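PDB 4ZWN: monoglyceride lipase from Saccharomyces cerevisiae, which hydrolyses monoacylglycerols to glycerol and free fatty acids, with a strong preference for monounsaturated substrates, and also takes part in fatty acid ethyl ester breakdown. Local coordinates for residues A[29-34]-A[84-89]; A[264-269]-A[281-286]. The protein carries 2 engineered substitutions. One frame throughout, in Å; residues are numbered along the deposited sequence.

In the fold
From the N terminus the chain first runs as an irregular loop, and its residues 29-34 come to lie against the end of helix 78-86. Contact 1 thus closes a loop of about 50 residues that holds strands 37-41, 44-51 and 62-67, three members of the central sheet. The chain then builds most of the alpha/beta hydrolase core before contact 2 opens at strand 264-269. Contact 2 spans only 11 intervening residues and packs helix 277-286 on that strand within a beta-alpha-beta unit. The two contacts follow one another in series, neither nested nor crossed, with centres about 27 Å apart and nearest atoms about 10 Å apart.

Contact 1 (A[29-34]-A[84-89]); sequences VQTTVP and LSLNGY
Thr31 and Ser85 bring the two backbones closest, with Thr31 CA 7.5 Å from Ser85 CA, where the irregular N-terminal segment 29-34 passes the C-terminal turn of helix 78-86 in this alpha/beta hydrolase fold. No hydrogen bond joins the segments; methyl groups make most of the touch. Thr31 carries the centre of it: its methyl CG2 lies 3.6 Å from Leu86 CD2, and the two side chains run past each other in opposite directions. CG2 stands anti to the carbonyl carbon of Thr31, which turns the methyl toward the helix and leaves OG1 (chi1 64°) to bond with Asp82 OD1 and Trp51 NE1. The same methyl lies 3.9 Å from Ser85 OG, a hydroxyl bonded to the carbonyl oxygen of Pro52. Asp82, one turn before Leu86, also takes the backbone N of Gln30 on OD2, so both its carboxylate oxygens hold the loop beside the helix. Gln30 adds the outer edge of the contact. Its chain is extended beyond CG and lies roughly perpendicular to Leu86, setting the amide face against the other leucine branch, with Gln30 OE1 3.3 Å from Leu86 CD1. Leu86 is therefore divided between its neighbours, CD2 going to the threonine and CD1 to the glutamine. Past the contact the chain turns into strand 89-94 through Gly88, whose phi is 82°. Leu84 O serves this turn twice, receiving Asn87 N at 3.1 Å and Tyr89 N at 2.9 Å.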
loop_
_atom_site.group_PDB
_atom_site.type_symbol
_atom_site.label_atom_id
_atom_site.label_comp_id
_atom_site.label_asym_id
_atom_site.label_seq_id
_atom_site.Cartn_x
_atom_site.Cartn_y
_atom_site.Cartn_z
ATOM N N VAL A 29 6.348 16.977 9.531
ATOM C CA VAL A 29 5.090 16.518 10.108
ATOM C C VAL A 29 4.458 17.642 10.924
ATOM O O VAL A 29 5.136 18.312 11.700
ATOM C CB VAL A 29 5.291 15.270 10.992
ATOM C CG1 VAL A 29 3.961 14.791 11.557
ATOM C CG2 VAL A 29 5.960 14.163 10.194
ATOM N N GLN A 30 3.159 17.852 10.731
ATOM C CA GLN A 30 2.462 18.967 11.362
ATOM C C GLN A 30 1.740 18.558 12.641
ATOM O O GLN A 30 1.461 19.398 13.496
ATOM C CB GLN A 30 1.471 19.586 10.378
ATOM C CG GLN A 30 2.101 19.968 9.055
ATOM C CD GLN A 30 1.086 20.471 8.056
ATOM O OE1 GLN A 30 0.094 21.099 8.426
ATOM N NE2 GLN A 30 1.325 20.192 6.779
ATOM N N THR A 31 1.435 17.270 12.770
ATOM C CA THR A 31 0.786 16.768 13.975
ATOM C C THR A 31 1.766 15.969 14.824
ATOM O O THR A 31 2.952 15.875 14.504
ATOM C CB THR A 31 -0.436 15.889 13.645
ATOM O OG1 THR A 31 -0.013 14.721 12.930
ATOM C CG2 THR A 31 -1.436 16.661 12.807
ATOM N N THR A 32 1.262 15.396 15.912
ATOM C CA THR A 32 2.091 14.632 16.833
ATOM C C THR A 32 2.289 13.199 16.349
ATOM O O THR A 32 1.332 12.432 16.233
ATOM C CB THR A 32 1.477 14.607 18.245
ATOM O OG1 THR A 32 1.275 15.950 18.702
ATOM C CG2 THR A 32 2.393 13.872 19.213
ATOM N N VAL A 33 3.538 12.842 16.070
ATOM C CA VAL A 33 3.871 11.499 15.612
ATOM C C VAL A 33 3.614 10.470 16.710
ATOM O O VAL A 33 4.141 10.592 17.815
ATOM C CB VAL A 33 5.338 11.410 15.152
ATOM C CG1 VAL A 33 5.680 9.989 14.731
ATOM C CG2 VAL A 33 5.592 12.387 14.010
ATOM N N PRO A 34 2.785 9.459 16.407
ATOM C CA PRO A 34 2.391 8.397 17.342
ATOM C C PRO A 34 3.555 7.518 17.790
ATOM O O PRO A 34 4.593 7.438 17.132
ATOM C CB PRO A 34 1.384 7.570 16.535
ATOM C CG PRO A 34 0.882 8.504 15.489
ATOM C CD PRO A 34 2.049 9.368 15.136
ATOM N N LEU A 84 -4.063 13.088 6.657
ATOM C CA LEU A 84 -5.326 12.459 7.030
ATOM C C LEU A 84 -5.750 12.884 8.433
ATOM O O LEU A 84 -6.930 13.117 8.691
ATOM C CB LEU A 84 -5.223 10.935 6.951
ATOM C CG LEU A 84 -5.242 10.308 5.556
ATOM C CD1 LEU A 84 -4.981 8.813 5.638
ATOM C CD2 LEU A 84 -6.568 10.581 4.863
ATOM N N SER A 85 -4.776 12.982 9.335
ATOM C CA SER A 85 -5.035 13.383 10.713
ATOM C C SER A 85 -5.596 14.800 10.774
ATOM O O SER A 85 -6.490 15.090 11.569
ATOM C CB SER A 85 -3.755 13.285 11.547
ATOM O OG SER A 85 -3.988 13.660 12.893
ATOM N N LEU A 86 -5.070 15.673 9.918
ATOM C CA LEU A 86 -5.519 17.060 9.847
ATOM C C LEU A 86 -6.927 17.192 9.275
ATOM O O LEU A 86 -7.608 18.192 9.513
ATOM C CB LEU A 86 -4.548 17.892 9.005
ATOM C CG LEU A 86 -3.175 18.171 9.616
ATOM C CD1 LEU A 86 -2.260 18.815 8.594
ATOM C CD2 LEU A 86 -3.312 19.059 10.839
ATOM N N ASN A 87 -7.362 16.188 8.518
ATOM C CA ASN A 87 -8.647 16.263 7.831
ATOM C C ASN A 87 -9.687 15.291 8.373
ATOM O O ASN A 87 -10.623 14.914 7.668
ATOM C CB ASN A 87 -8.452 16.032 6.335
ATOM C CG ASN A 87 -7.691 17.158 5.674
ATOM O OD1 ASN A 87 -8.285 18.128 5.200
ATOM N ND2 ASN A 87 -6.369 17.043 5.648
ATOM N N GLY A 88 -9.516 14.890 9.628
ATOM C CA GLY A 88 -10.530 14.128 10.332
ATOM C C GLY A 88 -10.549 12.639 10.058
ATOM O O GLY A 88 -11.603 12.009 10.143
ATOM N N TYR A 89 -9.390 12.069 9.739
ATOM C CA TYR A 89 -9.300 10.635 9.484
ATOM C C TYR A 89 -8.179 9.967 10.274
ATOM O O TYR A 89 -7.022 10.393 10.226
ATOM C CB TYR A 89 -9.109 10.367 7.990
ATOM C CG TYR A 89 -10.328 10.708 7.168
ATOM C CD1 TYR A 89 -11.383 9.811 7.054
ATOM C CD2 TYR A 89 -10.429 11.930 6.517
ATOM C CE1 TYR A 89 -12.504 10.121 6.311
ATOM C CE2 TYR A 89 -11.542 12.247 5.770
ATOM C CZ TYR A 89 -12.578 11.341 5.672
ATOM O OH TYR A 89 -13.690 11.657 4.930
#

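Contact 2 (A[264-269]-A[281-286]); sequences VIIMHG and EKFIRD. Engineered in segment 281-286: Arg285 (natural residue Gln).
Strand 264-269 and helix 281-286 run nearly antiparallel (169°) with their axes 9.7 Å apart, and Ile266 CA and Ile284 CA come nearest, at 8.0 Å. This is the strand-helix packing of a beta-alpha-beta unit, completed by strand 292-297 of the alpha/beta hydrolase sheet. The interface is apolar and largely buried. Ile266 leads from the strand, its CG1 anti to the carbonyl carbon (chi1 -68°) and the chain extended on to CD1, which touches two neighbouring residues of the helix. That methyl meets Phe283 CD2 at 3.6 Å, approaching the ring obliquely, and Ile284 CD1 at 3.8 Å. The two isoleucine chains lie alongside one another, pointing opposite ways, while Phe283 is set nearly square to Ile266. A bend at chi2 (-58°) turns Ile284 CD1 toward the strand. Val264 adds a looser touch: its CG1 lies near the ring plane at the edge of Phe283, 4.5 Å from CE2. Around these side chains, Leu294 of the next strand touches both isoleucines, and Ile254 of helix 253-257 lies against the phenylalanine. Just beyond the strand comes Asp272, inferred to belong to the charge relay system, its side chain about 9 Å from that of Ile266. The helix also carries a salt bridge between residues one turn apart. Lys282, which makes a cation-pi contact with Tyr247 and donates to its backbone O, brings NZ to 2.9 Å from Asp286 OD2, meeting the syn lone pair of that oxygen.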
loop_
_atom_site.group_PDB
_atom_site.type_symbol
_atom_site.label_atom_id
_atom_site.label_comp_id
_atom_site.label_asym_id
_atom_site.label_seq_id
_atom_site.Cartn_x
_atom_site.Cartn_y
_atom_site.Cartn_z
ATOM N N VAL A 264 -14.589 1.582 -5.074
ATOM C CA VAL A 264 -13.179 1.424 -5.417
ATOM C C VAL A 264 -12.647 2.678 -6.072
ATOM O O VAL A 264 -13.342 3.311 -6.870
ATOM C CB VAL A 264 -12.936 0.255 -6.398
ATOM C CG1 VAL A 264 -11.788 -0.617 -5.905
ATOM C CG2 VAL A 264 -14.203 -0.542 -6.626
ATOM N N ILE A 265 -11.415 3.040 -5.751
ATOM C CA ILE A 265 -10.750 4.076 -6.511
ATOM C C ILE A 265 -9.260 3.755 -6.589
ATOM O O ILE A 265 -8.624 3.396 -5.596
ATOM C CB ILE A 265 -10.979 5.484 -5.914
ATOM C CG1 ILE A 265 -10.426 6.581 -6.835
ATOM C CG2 ILE A 265 -10.425 5.611 -4.497
ATOM C CD1 ILE A 265 -10.994 7.966 -6.567
ATOM N N ILE A 266 -8.718 3.829 -7.798
ATOM C CA ILE A 266 -7.292 3.618 -7.992
ATOM C C ILE A 266 -6.630 4.919 -8.412
ATOM O O ILE A 266 -7.131 5.616 -9.324
ATOM C CB ILE A 266 -7.004 2.516 -9.034
ATOM C CG1 ILE A 266 -7.428 1.135 -8.492
ATOM C CG2 ILE A 266 -5.524 2.499 -9.387
ATOM C CD1 ILE A 266 -7.262 -0.023 -9.475
ATOM N N MET A 267 -5.530 5.267 -7.737
ATOM C CA MET A 267 -4.785 6.467 -8.129
ATOM C C MET A 267 -3.388 6.039 -8.566
ATOM O O MET A 267 -2.693 5.292 -7.850
ATOM C CB MET A 267 -4.731 7.462 -7.007
ATOM C CG MET A 267 -6.090 7.661 -6.432
ATOM S SD MET A 267 -6.223 8.303 -4.786
ATOM C CE MET A 267 -8.001 8.496 -4.759
ATOM N N HIS A 268 -2.975 6.518 -9.736
ATOM C CA HIS A 268 -1.811 5.978 -10.416
ATOM C C HIS A 268 -1.128 7.067 -11.220
ATOM O O HIS A 268 -1.765 7.699 -12.059
ATOM C CB HIS A 268 -2.241 4.818 -11.321
ATOM C CG HIS A 268 -1.140 3.862 -11.655
ATOM N ND1 HIS A 268 -1.347 2.504 -11.760
ATOM C CD2 HIS A 268 0.182 4.059 -11.889
ATOM C CE1 HIS A 268 -0.207 1.906 -12.046
ATOM N NE2 HIS A 268 0.737 2.823 -12.129
ATOM N N GLY A 269 0.169 7.254 -10.994
ATOM C CA GLY A 269 0.921 8.232 -11.755
ATOM C C GLY A 269 0.997 7.836 -13.215
ATOM O O GLY A 269 1.263 6.677 -13.536
ATOM N N GLU A 281 -5.919 0.285 -15.367
ATOM C CA GLU A 281 -6.951 0.542 -16.369
ATOM C C GLU A 281 -7.823 -0.688 -16.593
ATOM O O GLU A 281 -9.048 -0.583 -16.654
ATOM C CB GLU A 281 -6.324 0.986 -17.692
ATOM C CG GLU A 281 -5.680 2.363 -17.640
ATOM C CD GLU A 281 -4.852 2.668 -18.872
ATOM O OE1 GLU A 281 -4.481 1.718 -19.594
ATOM O OE2 GLU A 281 -4.571 3.859 -19.116
ATOM N N LYS A 282 -7.191 -1.852 -16.699
ATOM C CA LYS A 282 -7.922 -3.086 -16.953
ATOM C C LYS A 282 -8.689 -3.551 -15.719
ATOM O O LYS A 282 -9.777 -4.111 -15.837
ATOM C CB LYS A 282 -6.972 -4.187 -17.427
ATOM C CG LYS A 282 -7.674 -5.469 -17.852
ATOM C CD LYS A 282 -6.682 -6.474 -18.418
ATOM C CE LYS A 282 -7.376 -7.747 -18.886
ATOM N NZ LYS A 282 -8.020 -8.483 -17.764
ATOM N N PHE A 283 -8.128 -3.315 -14.537
ATOM C CA PHE A 283 -8.788 -3.724 -13.300
ATOM C C PHE A 283 -10.119 -3.001 -13.115
ATOM O O PHE A 283 -11.128 -3.623 -12.783
ATOM C CB PHE A 283 -7.890 -3.478 -12.083
ATOM C CG PHE A 283 -8.519 -3.896 -10.784
ATOM C CD1 PHE A 283 -8.461 -5.214 -10.365
ATOM C CD2 PHE A 283 -9.190 -2.976 -9.994
ATOM C CE1 PHE A 283 -9.050 -5.603 -9.181
ATOM C CE2 PHE A 283 -9.782 -3.361 -8.810
ATOM C CZ PHE A 283 -9.712 -4.676 -8.402
ATOM N N ILE A 284 -10.115 -1.688 -13.329
ATOM C CA ILE A 284 -11.335 -0.894 -13.216
ATOM C C ILE A 284 -12.382 -1.357 -14.230
ATOM O O ILE A 284 -13.568 -1.445 -13.912
ATOM C CB ILE A 284 -11.044 0.608 -13.407
ATOM C CG1 ILE A 284 -10.118 1.101 -12.298
ATOM C CG2 ILE A 284 -12.332 1.418 -13.380
ATOM C CD1 ILE A 284 -10.684 0.890 -10.904
ATOM N N ARG A 285 -11.934 -1.668 -15.443
ATOM C CA ARG A 285 -12.801 -2.240 -16.466
ATOM C C ARG A 285 -13.462 -3.539 -16.011
ATOM O O ARG A 285 -14.662 -3.735 -16.212
ATOM C CB ARG A 285 -12.013 -2.502 -17.745
ATOM C CG ARG A 285 -11.889 -1.316 -18.663
ATOM C CD ARG A 285 -11.194 -1.731 -19.944
ATOM N NE ARG A 285 -11.316 -0.715 -20.980
ATOM C CZ ARG A 285 -12.206 -0.758 -21.966
ATOM N NH1 ARG A 285 -13.049 -1.778 -22.059
ATOM N NH2 ARG A 285 -12.247 0.217 -22.866
ATOM N N ASP A 286 -12.674 -4.426 -15.405
ATOM C CA ASP A 286 -13.169 -5.740 -15.003
ATOM C C ASP A 286 -13.978 -5.700 -13.705
ATOM O O ASP A 286 -14.789 -6.591 -13.449
ATOM C CB ASP A 286 -12.006 -6.729 -14.841
ATOM C CG ASP A 286 -11.268 -6.991 -16.142
ATOM O OD1 ASP A 286 -11.849 -6.759 -17.224
ATOM O OD2 ASP A 286 -10.103 -7.440 -16.078
#